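Signal transduction histidine-protein kinase/phosphatase MprB (Mycobacterium hassiacum, PDB 6BLK) probably acts as a sensor histidine kinase that uses ATP to phosphorylate its own histidine and as a phosphoprotein phosphatase, of which this chain is the ATP-binding domain. Local coordinates at residues D56-W61 against L82-Q87; E13-S18 against V70-I75. All blocks are in the same frame, centred on the assembly; numbering follows the deposited sequence.

Interaction 1: D56-W61 against L82-Q87; sequences DNAAKW and LVITDQ. With MG (magnesium ion), chain F; ATP (adenosine-5'-triphosphate), chain E.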
ATOM      1  N   ASP A  56      -6.946  -0.681  -1.604  1.00 18.34           N
ATOM      2  CA  ASP A  56      -8.255  -1.264  -1.349  1.00 13.88           C
ATOM      3  C   ASP A  56      -8.496  -1.442   0.148  1.00 17.73           C
ATOM      4  O   ASP A  56      -9.591  -1.142   0.640  1.00 13.12           O
ATOM      5  CB  ASP A  56      -8.402  -2.595  -2.074  1.00 16.51           C
ATOM      6  CG  ASP A  56      -9.794  -3.143  -1.975  1.00 27.95           C
ATOM      7  OD1 ASP A  56     -10.705  -2.469  -2.502  1.00 27.02           O
ATOM      8  OD2 ASP A  56      -9.956  -4.225  -1.365  1.00 27.58           O
ATOM      9  N   ASN A  57      -7.481  -1.906   0.898  1.00 12.85           N
ATOM     10  CA  ASN A  57      -7.616  -2.036   2.350  1.00 13.98           C
ATOM     11  C   ASN A  57      -7.800  -0.680   2.991  1.00 20.06           C
ATOM     12  O   ASN A  57      -8.635  -0.513   3.894  1.00 15.56           O
ATOM     13  CB  ASN A  57      -6.396  -2.728   2.975  1.00 12.83           C
ATOM     14  CG  ASN A  57      -6.263  -4.165   2.558  1.00 17.13           C
ATOM     15  OD1 ASN A  57      -7.240  -4.805   2.149  1.00 14.39           O
ATOM     16  ND2 ASN A  57      -5.040  -4.688   2.651  1.00 13.05           N
ATOM     17  N   ALA A  58      -7.044   0.308   2.524  1.00 14.01           N
ATOM     18  CA  ALA A  58      -7.141   1.628   3.113  1.00 16.33           C
ATOM     19  C   ALA A  58      -8.554   2.150   2.948  1.00 15.70           C
ATOM     20  O   ALA A  58      -9.114   2.751   3.872  1.00 17.16           O
ATOM     21  CB  ALA A  58      -6.119   2.575   2.465  1.00 17.12           C
ATOM     22  N   ALA A  59      -9.149   1.916   1.781  1.00 13.95           N
ATOM     23  CA  ALA A  59     -10.516   2.374   1.538  1.00 17.80           C
ATOM     24  C   ALA A  59     -11.519   1.582   2.366  1.00 21.44           C
ATOM     25  O   ALA A  59     -12.438   2.161   2.958  1.00 21.79           O
ATOM     26  CB  ALA A  59     -10.867   2.280   0.051  1.00 19.53           C
ATOM     27  N   LYS A  60     -11.346   0.265   2.443  1.00 13.22           N
ATOM     28  CA  LYS A  60     -12.355  -0.580   3.086  1.00 13.74           C
ATOM     29  C   LYS A  60     -12.592  -0.134   4.511  1.00 19.48           C
ATOM     30  O   LYS A  60     -13.751  -0.030   4.968  1.00 18.66           O
ATOM     31  CB  LYS A  60     -11.934  -2.060   3.066  1.00 19.18           C
ATOM     32  CG  LYS A  60     -12.202  -2.749   1.748  1.00 16.34           C
ATOM     33  CD  LYS A  60     -11.507  -4.116   1.682  1.00 21.95           C
ATOM     34  CE  LYS A  60     -12.104  -5.106   2.641  1.00 16.16           C
ATOM     35  NZ  LYS A  60     -11.442  -6.475   2.613  1.00 18.88           N
ATOM     36  N   TRP A  61     -11.507   0.131   5.231  1.00 15.76           N
ATOM     37  CA  TRP A  61     -11.565   0.448   6.645  1.00 17.98           C
ATOM     38  C   TRP A  61     -11.449   1.951   6.921  1.00 14.16           C
ATOM     39  O   TRP A  61     -11.266   2.343   8.073  1.00 20.02           O
ATOM     40  CB  TRP A  61     -10.514  -0.369   7.397  1.00 17.01           C
ATOM     41  CG  TRP A  61     -10.942  -1.823   7.490  1.00 19.74           C
ATOM     42  CD1 TRP A  61     -11.893  -2.339   8.320  1.00 16.56           C
ATOM     43  CD2 TRP A  61     -10.454  -2.934   6.709  1.00 14.48           C
ATOM     44  NE1 TRP A  61     -12.033  -3.694   8.103  1.00 18.11           N
ATOM     45  CE2 TRP A  61     -11.151  -4.085   7.128  1.00 15.92           C
ATOM     46  CE3 TRP A  61      -9.486  -3.058   5.704  1.00 20.38           C
ATOM     47  CZ2 TRP A  61     -10.932  -5.336   6.565  1.00 18.71           C
ATOM     48  CZ3 TRP A  61      -9.264  -4.306   5.150  1.00 15.59           C
ATOM     49  CH2 TRP A  61      -9.980  -5.428   5.582  1.00 16.95           C
ATOM     50  N   LEU A  82       7.039   4.274  -0.406  1.00 11.64           N
ATOM     51  CA  LEU A  82       5.622   4.527  -0.620  1.00  7.89           C
ATOM     52  C   LEU A  82       4.931   4.285   0.710  1.00  9.10           C
ATOM     53  O   LEU A  82       5.070   3.213   1.300  1.00 11.42           O
ATOM     54  CB  LEU A  82       5.057   3.623  -1.719  1.00 10.07           C
ATOM     55  CG  LEU A  82       3.540   3.511  -1.916  1.00 12.92           C
ATOM     56  CD1 LEU A  82       2.910   4.798  -2.403  1.00 12.49           C
ATOM     57  CD2 LEU A  82       3.246   2.396  -2.923  1.00 20.91           C
ATOM     58  N   VAL A  83       4.202   5.271   1.178  1.00 10.55           N
ATOM     59  CA  VAL A  83       3.467   5.140   2.432  1.00 10.54           C
ATOM     60  C   VAL A  83       2.018   5.419   2.132  1.00 11.75           C
ATOM     61  O   VAL A  83       1.674   6.514   1.662  1.00 11.66           O
ATOM     62  CB  VAL A  83       3.989   6.073   3.534  1.00  9.76           C
ATOM     63  CG1 VAL A  83       3.292   5.762   4.848  1.00 17.61           C
ATOM     64  CG2 VAL A  83       5.469   5.927   3.715  1.00 15.99           C
ATOM     65  N   ILE A  84       1.168   4.439   2.409  1.00  9.82           N
ATOM     66  CA  ILE A  84      -0.279   4.563   2.229  1.00 11.50           C
ATOM     67  C   ILE A  84      -0.942   4.521   3.608  1.00 12.49           C
ATOM     68  O   ILE A  84      -0.706   3.605   4.412  1.00 11.72           O
ATOM     69  CB  ILE A  84      -0.836   3.477   1.298  1.00 12.26           C
ATOM     70  CG1 ILE A  84      -0.342   3.700  -0.134  1.00 12.62           C
ATOM     71  CG2 ILE A  84      -2.362   3.450   1.349  1.00 12.50           C
ATOM     72  CD1 ILE A  84      -0.490   2.513  -1.057  1.00 13.33           C
ATOM     73  N   THR A  85      -1.714   5.559   3.911  1.00 12.97           N
ATOM     74  CA  THR A  85      -2.212   5.770   5.253  1.00 12.15           C
ATOM     75  C   THR A  85      -3.713   5.967   5.220  1.00 14.03           C
ATOM     76  O   THR A  85      -4.275   6.502   4.255  1.00 14.54           O
ATOM     77  CB  THR A  85      -1.601   7.004   5.962  1.00 13.52           C
ATOM     78  OG1 THR A  85      -1.790   8.161   5.141  1.00 20.51           O
ATOM     79  CG2 THR A  85      -0.160   6.828   6.261  1.00 16.62           C
ATOM     80  N   ASP A  86      -4.359   5.543   6.301  1.00 10.56           N
ATOM     81  CA  ASP A  86      -5.795   5.789   6.460  1.00 12.77           C
ATOM     82  C   ASP A  86      -6.084   6.271   7.873  1.00 12.55           C
ATOM     83  O   ASP A  86      -5.196   6.415   8.716  1.00 14.12           O
ATOM     84  CB  ASP A  86      -6.619   4.542   6.126  1.00 15.81           C
ATOM     85  CG  ASP A  86      -6.261   3.378   7.004  1.00 20.67           C
ATOM     86  OD1 ASP A  86      -6.393   3.491   8.250  1.00 16.41           O
ATOM     87  OD2 ASP A  86      -5.789   2.360   6.447  1.00 17.35           O
ATOM     88  N   GLN A  87      -7.379   6.539   8.123  1.00 13.88           N
ATOM     89  CA  GLN A  87      -7.883   6.981   9.411  1.00 13.69           C
ATOM     90  C   GLN A  87      -8.779   5.926  10.035  1.00 12.68           C
ATOM     91  O   GLN A  87      -9.693   6.243  10.796  1.00 16.65           O
ATOM     92  CB  GLN A  87      -8.635   8.294   9.246  1.00 13.35           C
ATOM     93  CG  GLN A  87      -7.762   9.437   8.817  1.00 13.22           C
ATOM     94  CD  GLN A  87      -8.533  10.742   8.744  1.00 20.02           C
ATOM     95  OE1 GLN A  87      -9.446  10.894   7.937  1.00 22.30           O
ATOM     96  NE2 GLN A  87      -8.170  11.681   9.594  1.00 32.97           N
TER
HETATM   97 MG    MG F 502      -7.368  -6.759   1.359  1.00 13.78          MG
HETATM   98  PG  ATP E 501      -8.530  -9.660   0.421  1.00 16.53           P
HETATM   99  O1G ATP E 501      -7.513  -8.535   0.479  1.00 13.19           O
HETATM  100  O2G ATP E 501      -8.006 -11.078   0.145  1.00 14.41           O
HETATM  101  O3G ATP E 501      -9.785  -9.327  -0.368  1.00 19.04           O
HETATM  102  PB  ATP E 501      -8.655  -8.882   3.241  1.00 14.36           P
HETATM  103  O1B ATP E 501      -9.483  -9.381   4.411  1.00 19.29           O
HETATM  104  O2B ATP E 501      -8.781  -7.483   2.745  1.00 11.83           O
HETATM  105  O3B ATP E 501      -9.060  -9.802   1.954  1.00 13.25           O
HETATM  106  PA  ATP E 501      -5.767  -8.427   3.497  1.00 11.69           P
HETATM  107  O1A ATP E 501      -4.618  -9.418   3.332  1.00 15.25           O
HETATM  108  O2A ATP E 501      -5.868  -7.291   2.509  1.00 13.53           O
HETATM  109  O3A ATP E 501      -7.115  -9.348   3.525  1.00 12.75           O
HETATM  110  O5' ATP E 501      -5.738  -7.922   4.982  1.00 14.45           O
HETATM  111  C5' ATP E 501      -5.683  -8.845   6.056  1.00 20.96           C
HETATM  112  C4' ATP E 501      -6.465  -8.268   7.230  1.00 19.14           C
HETATM  113  O4' ATP E 501      -5.672  -7.208   7.776  1.00 18.42           O
HETATM  114  C3' ATP E 501      -7.842  -7.659   6.942  1.00 20.17           C
HETATM  115  O3' ATP E 501      -8.895  -8.647   6.961  1.00 14.50           O
HETATM  116  C2' ATP E 501      -7.961  -6.674   8.089  1.00 17.20           C
HETATM  117  O2' ATP E 501      -8.339  -7.326   9.316  1.00 16.87           O
HETATM  118  C1' ATP E 501      -6.538  -6.195   8.271  1.00 20.14           C
HETATM  119  N9  ATP E 501      -6.227  -4.966   7.518  1.00 15.30           N
HETATM  120  C8  ATP E 501      -5.487  -4.839   6.365  1.00 15.99           C
HETATM  121  N7  ATP E 501      -5.387  -3.525   6.013  1.00 13.76           N
HETATM  122  C5  ATP E 501      -6.060  -2.823   6.951  1.00 12.87           C
HETATM  123  C6  ATP E 501      -6.291  -1.411   7.161  1.00 19.30           C
HETATM  124  N6  ATP E 501      -5.822  -0.534   6.263  1.00 15.23           N
HETATM  125  N1  ATP E 501      -7.000  -1.055   8.230  1.00 17.54           N
HETATM  126  C2  ATP E 501      -7.480  -1.954   9.109  1.00 15.01           C
HETATM  127  N3  ATP E 501      -7.286  -3.275   8.990  1.00 18.56           N
HETATM  128  C4  ATP E 501      -6.580  -3.750   7.937  1.00 18.46           C
HETATM  129  O   HOH W   1      -9.208  -6.035   0.285  1.00 17.49           O
HETATM  130  O   HOH W   2      -6.106  -6.107  -0.198  1.00 12.46           O
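Carboxylate oxygen OD2 of D86 lies 3.7 Å from CA of A58 while bonding N6 of ATP, yet no hydrogen bond joins the two segments directly. Alanine suits this place because a lone CB leaves the carboxylate room beside the helix; the same CB also meets CG2 of I84 at 4.0 Å. A chi1 of 60° sets CG of D86 between the backbone N and the carbonyl carbon; OD2 accepts the adenine N6-H (N6 to OD2 2.9 Å, 164° at the hydrogen), while OD1 is held by the backbone N-H groups of G88 and T147.

The end of helix 44-60 and W61 just after it reach the phosphates, adenine and ribose. OD1 of N57 binds six-coordinate magnesium at 2.1 Å, joined by ATP O1G, O2B and O2A and two waters; its ND2 donates to ATP O2A through a bent bond (136°). NZ of K60 reaches ATP O2B at 2.8 Å. Adenine and ribose lie over one face of the W61 indole, whose opposite face rests against CB of K60. N57 and K60 belong to the N box and D86 opens the G1 box of the Bergerat fold. The acceptor on D86 is consistent with a preference for adenine, whose amino group donates where guanine's oxo group cannot.

Interaction 2: E13-S18 against V70-I75; sequences EVIDRS and VRLYQI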
ATOM      1  N   GLU A  13       2.554   6.415 -12.904  1.00 16.09           N
ATOM      2  CA  GLU A  13       1.447   5.850 -13.660  1.00 20.38           C
ATOM      3  C   GLU A  13       0.825   4.671 -12.924  1.00 17.13           C
ATOM      4  O   GLU A  13      -0.401   4.522 -12.919  1.00 22.72           O
ATOM      5  CB  GLU A  13       1.914   5.447 -15.057  1.00 21.50           C
ATOM      6  CG  GLU A  13       2.476   6.581 -15.913  1.00 36.27           C
ATOM      7  CD  GLU A  13       1.501   7.053 -16.974  1.00 65.35           C
ATOM      8  OE1 GLU A  13       0.278   6.849 -16.796  1.00 61.36           O
ATOM      9  OE2 GLU A  13       1.963   7.617 -17.993  1.00 72.96           O
ATOM     10  N   VAL A  14       1.647   3.827 -12.289  1.00 18.03           N
ATOM     11  CA  VAL A  14       1.132   2.693 -11.537  1.00 18.11           C
ATOM     12  C   VAL A  14       0.181   3.169 -10.451  1.00 18.05           C
ATOM     13  O   VAL A  14      -0.930   2.647 -10.297  1.00 19.72           O
ATOM     14  CB  VAL A  14       2.297   1.877 -10.952  1.00 22.47           C
ATOM     15  CG1 VAL A  14       1.799   0.874  -9.947  1.00 18.92           C
ATOM     16  CG2 VAL A  14       3.030   1.190 -12.076  1.00 21.13           C
ATOM     17  N   ILE A  15       0.600   4.174  -9.690  1.00 16.83           N
ATOM     18  CA  ILE A  15      -0.236   4.671  -8.604  1.00 16.30           C
ATOM     19  C   ILE A  15      -1.486   5.338  -9.155  1.00 16.36           C
ATOM     20  O   ILE A  15      -2.579   5.144  -8.618  1.00 17.36           O
ATOM     21  CB  ILE A  15       0.580   5.609  -7.707  1.00 16.92           C
ATOM     22  CG1 ILE A  15       1.722   4.820  -7.066  1.00 14.85           C
ATOM     23  CG2 ILE A  15      -0.320   6.250  -6.683  1.00 19.68           C
ATOM     24  CD1 ILE A  15       2.783   5.680  -6.432  1.00 16.13           C
ATOM     25  N   ASP A  16      -1.359   6.106 -10.242  1.00 16.48           N
ATOM     26  CA  ASP A  16      -2.532   6.783 -10.810  1.00 21.19           C
ATOM     27  C   ASP A  16      -3.569   5.775 -11.300  1.00 26.02           C
ATOM     28  O   ASP A  16      -4.776   5.972 -11.100  1.00 22.30           O
ATOM     29  CB  ASP A  16      -2.111   7.704 -11.952  1.00 27.35           C
ATOM     30  CG  ASP A  16      -3.299   8.417 -12.606  1.00 49.97           C
ATOM     31  OD1 ASP A  16      -4.416   8.375 -12.043  1.00 72.50           O
ATOM     32  OD2 ASP A  16      -3.119   9.013 -13.690  1.00 58.21           O
ATOM     33  N   ARG A  17      -3.116   4.693 -11.950  1.00 21.58           N
ATOM     34  CA  ARG A  17      -4.034   3.645 -12.389  1.00 19.53           C
ATOM     35  C   ARG A  17      -4.707   2.982 -11.202  1.00 23.42           C
ATOM     36  O   ARG A  17      -5.925   2.763 -11.204  1.00 24.72           O
ATOM     37  CB  ARG A  17      -3.304   2.587 -13.222  1.00 25.52           C
ATOM     38  CG  ARG A  17      -2.787   3.044 -14.551  1.00 40.03           C
ATOM     39  CD  ARG A  17      -2.020   1.903 -15.255  1.00 42.53           C
ATOM     40  NE  ARG A  17      -1.361   2.347 -16.484  1.00 67.09           N
ATOM     41  CZ  ARG A  17      -1.952   2.419 -17.676  1.00 72.67           C
ATOM     42  NH1 ARG A  17      -3.226   2.077 -17.818  1.00 71.05           N
ATOM     43  NH2 ARG A  17      -1.264   2.837 -18.732  1.00 75.57           N
ATOM     44  N   SER A  18      -3.921   2.623 -10.184  1.00 19.59           N
ATOM     45  CA  SER A  18      -4.489   2.003  -8.993  1.00 17.81           C
ATOM     46  C   SER A  18      -5.508   2.911  -8.333  1.00 21.46           C
ATOM     47  O   SER A  18      -6.542   2.438  -7.854  1.00 22.85           O
ATOM     48  CB  SER A  18      -3.393   1.648  -7.998  1.00 19.15           C
ATOM     49  OG  SER A  18      -2.479   0.738  -8.568  1.00 23.21           O
ATOM     50  N   VAL A  70      -1.292   8.978   0.228  1.00 12.33           N
ATOM     51  CA  VAL A  70      -0.537   8.167  -0.715  1.00 11.39           C
ATOM     52  C   VAL A  70       0.715   8.971  -1.022  1.00 17.27           C
ATOM     53  O   VAL A  70       0.670   9.939  -1.791  1.00 15.71           O
ATOM     54  CB  VAL A  70      -1.309   7.862  -2.001  1.00 15.31           C
ATOM     55  CG1 VAL A  70      -0.500   6.976  -2.893  1.00 16.62           C
ATOM     56  CG2 VAL A  70      -2.696   7.273  -1.695  1.00 16.58           C
ATOM     57  N   ARG A  71       1.825   8.604  -0.409  1.00 13.18           N
ATOM     58  CA  ARG A  71       3.020   9.430  -0.456  1.00  8.69           C
ATOM     59  C   ARG A  71       4.186   8.581  -0.916  1.00 12.01           C
ATOM     60  O   ARG A  71       4.382   7.473  -0.436  1.00 14.16           O
ATOM     61  CB  ARG A  71       3.353  10.063   0.905  1.00 12.27           C
ATOM     62  CG  ARG A  71       2.158  10.546   1.748  1.00 22.69           C
ATOM     63  CD  ARG A  71       1.649  11.909   1.408  1.00 30.41           C
ATOM     64  NE  ARG A  71       0.585  12.316   2.326  1.00 31.85           N
ATOM     65  CZ  ARG A  71      -0.207  13.364   2.125  1.00 33.39           C
ATOM     66  NH1 ARG A  71      -0.055  14.115   1.039  1.00 28.84           N
ATOM     67  NH2 ARG A  71      -1.140  13.665   3.012  1.00 37.21           N
ATOM     68  N   LEU A  72       4.947   9.102  -1.856  1.00 11.67           N
ATOM     69  CA  LEU A  72       6.127   8.400  -2.336  1.00  9.20           C
ATOM     70  C   LEU A  72       7.251   9.422  -2.380  1.00 14.37           C
ATOM     71  O   LEU A  72       7.172  10.413  -3.116  1.00 14.12           O
ATOM     72  CB  LEU A  72       5.892   7.732  -3.706  1.00 10.22           C
ATOM     73  CG  LEU A  72       6.984   6.794  -4.214  1.00 12.78           C
ATOM     74  CD1 LEU A  72       6.412   5.910  -5.310  1.00 17.37           C
ATOM     75  CD2 LEU A  72       8.111   7.609  -4.752  1.00 20.25           C
ATOM     76  N   TYR A  73       8.286   9.182  -1.585  1.00 11.68           N
ATOM     77  CA  TYR A  73       9.435  10.065  -1.508  1.00 13.96           C
ATOM     78  C   TYR A  73      10.697   9.240  -1.631  1.00 13.74           C
ATOM     79  O   TYR A  73      10.763   8.130  -1.112  1.00 13.34           O
ATOM     80  CB  TYR A  73       9.460  10.813  -0.188  1.00 15.03           C
ATOM     81  CG  TYR A  73       8.466  11.926  -0.070  1.00 13.94           C
ATOM     82  CD1 TYR A  73       8.679  13.137  -0.717  1.00 20.68           C
ATOM     83  CD2 TYR A  73       7.329  11.783   0.701  1.00 18.26           C
ATOM     84  CE1 TYR A  73       7.765  14.180  -0.593  1.00 22.85           C
ATOM     85  CE2 TYR A  73       6.433  12.789   0.822  1.00 21.58           C
ATOM     86  CZ  TYR A  73       6.640  13.981   0.177  1.00 16.60           C
ATOM     87  OH  TYR A  73       5.686  14.979   0.357  1.00 27.30           O
ATOM     88  N   GLN A  74      11.705   9.813  -2.280  1.00 12.85           N
ATOM     89  CA  GLN A  74      13.041   9.219  -2.293  1.00 11.08           C
ATOM     90  C   GLN A  74      13.664   9.305  -0.898  1.00 13.71           C
ATOM     91  O   GLN A  74      13.581  10.335  -0.241  1.00 19.92           O
ATOM     92  CB  GLN A  74      13.930   9.967  -3.288  1.00 13.88           C
ATOM     93  CG  GLN A  74      15.336   9.372  -3.433  1.00 13.55           C
ATOM     94  CD  GLN A  74      16.111   9.931  -4.600  1.00 14.33           C
ATOM     95  OE1 GLN A  74      15.690  10.876  -5.255  1.00 17.42           O
ATOM     96  NE2 GLN A  74      17.275   9.333  -4.870  1.00 16.54           N
ATOM     97  N   ILE A  75      14.284   8.222  -0.436  1.00 13.25           N
ATOM     98  CA  ILE A  75      14.906   8.193   0.885  1.00 18.40           C
ATOM     99  C   ILE A  75      16.422   7.982   0.844  1.00 21.45           C
ATOM    100  O   ILE A  75      17.081   8.228   1.864  1.00 27.85           O
ATOM    101  CB  ILE A  75      14.244   7.127   1.797  1.00 18.71           C
ATOM    102  CG1 ILE A  75      14.411   5.709   1.200  1.00 23.09           C
ATOM    103  CG2 ILE A  75      12.797   7.460   2.023  1.00 18.46           C
ATOM    104  CD1 ILE A  75      13.984   4.563   2.132  1.00 24.73           C
TER
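I15 of helix 11-25 meets V70 and L72 of strand 67-76 in the hydrophobic layer of a Bergerat fold, the alpha/beta sandwich shared by histidine kinases, DNA gyrase B and HSP90. The contact is small and wholly apolar, with no hydrogen bond between the segments. The backbones stay well apart, CA of I15 and CA of V70 being 8.6 Å from each other, and the three side chains bridge the space between helix and sheet.

The tight part depends on the two branches of I15. CG2, anti to the backbone N, meets V70 CG1 as the I15 and V70 side chains run past each other in opposite directions, while the longer CG1 arm, extended by a chi2 of 166°, carries CD1 toward L72. A beta-branched residue with a long arm is well chosen here, since one helical position can then touch two residues on the same face of the strand. V70 and L72 are apt partners: both have branched, purely aliphatic side chains, and they also pack on L82 and A80, respectively, of the adjoining strand. V35 covers I15 further, and L55 of helix 44-60 reaches V70, which places both helices on this face of the sheet. S18, also buried, turns to helix 44-60, where its short side chain fits against V51, L52 and L55.

The solvent side is quite different. E13, D16 and R17 occupy the exposed surface of helix 11-25, where charged side chains can be hydrated. On the strand, R71 points away from the helix, and its NH1 is hydrogen-bonded to OG1 of T34; Y73 is exposed. Back in the apolar layer, methyl meets methyl on both branches: CG2 of I15 is 3.9 Å from CG1 of V70, and CD1 of I15 is 3.8 Å from CD1 of L72.

Overall arrangement
The centres of interactions 1 and 2 are about 13 Å apart, and both reach one mixed sheet in which strands 67-76 and 79-85 are antiparallel neighbours. Along the chain the segments alternate: 13-18, 56-61, 70-75, 82-87. L82 is one link, its CD1 lying 4.1 Å from CD1 of I15; a probable hydrogen bond from V83 N to R71 O, between the strands, is another. Helices 11-25 and 44-60 pack on the same side of this sheet. Interaction 2 thus belongs to the apolar interior of the sandwich, whereas interaction 1 lies where helix 44-60 and strand 79-85 end, and there the fold opens into the ATP site.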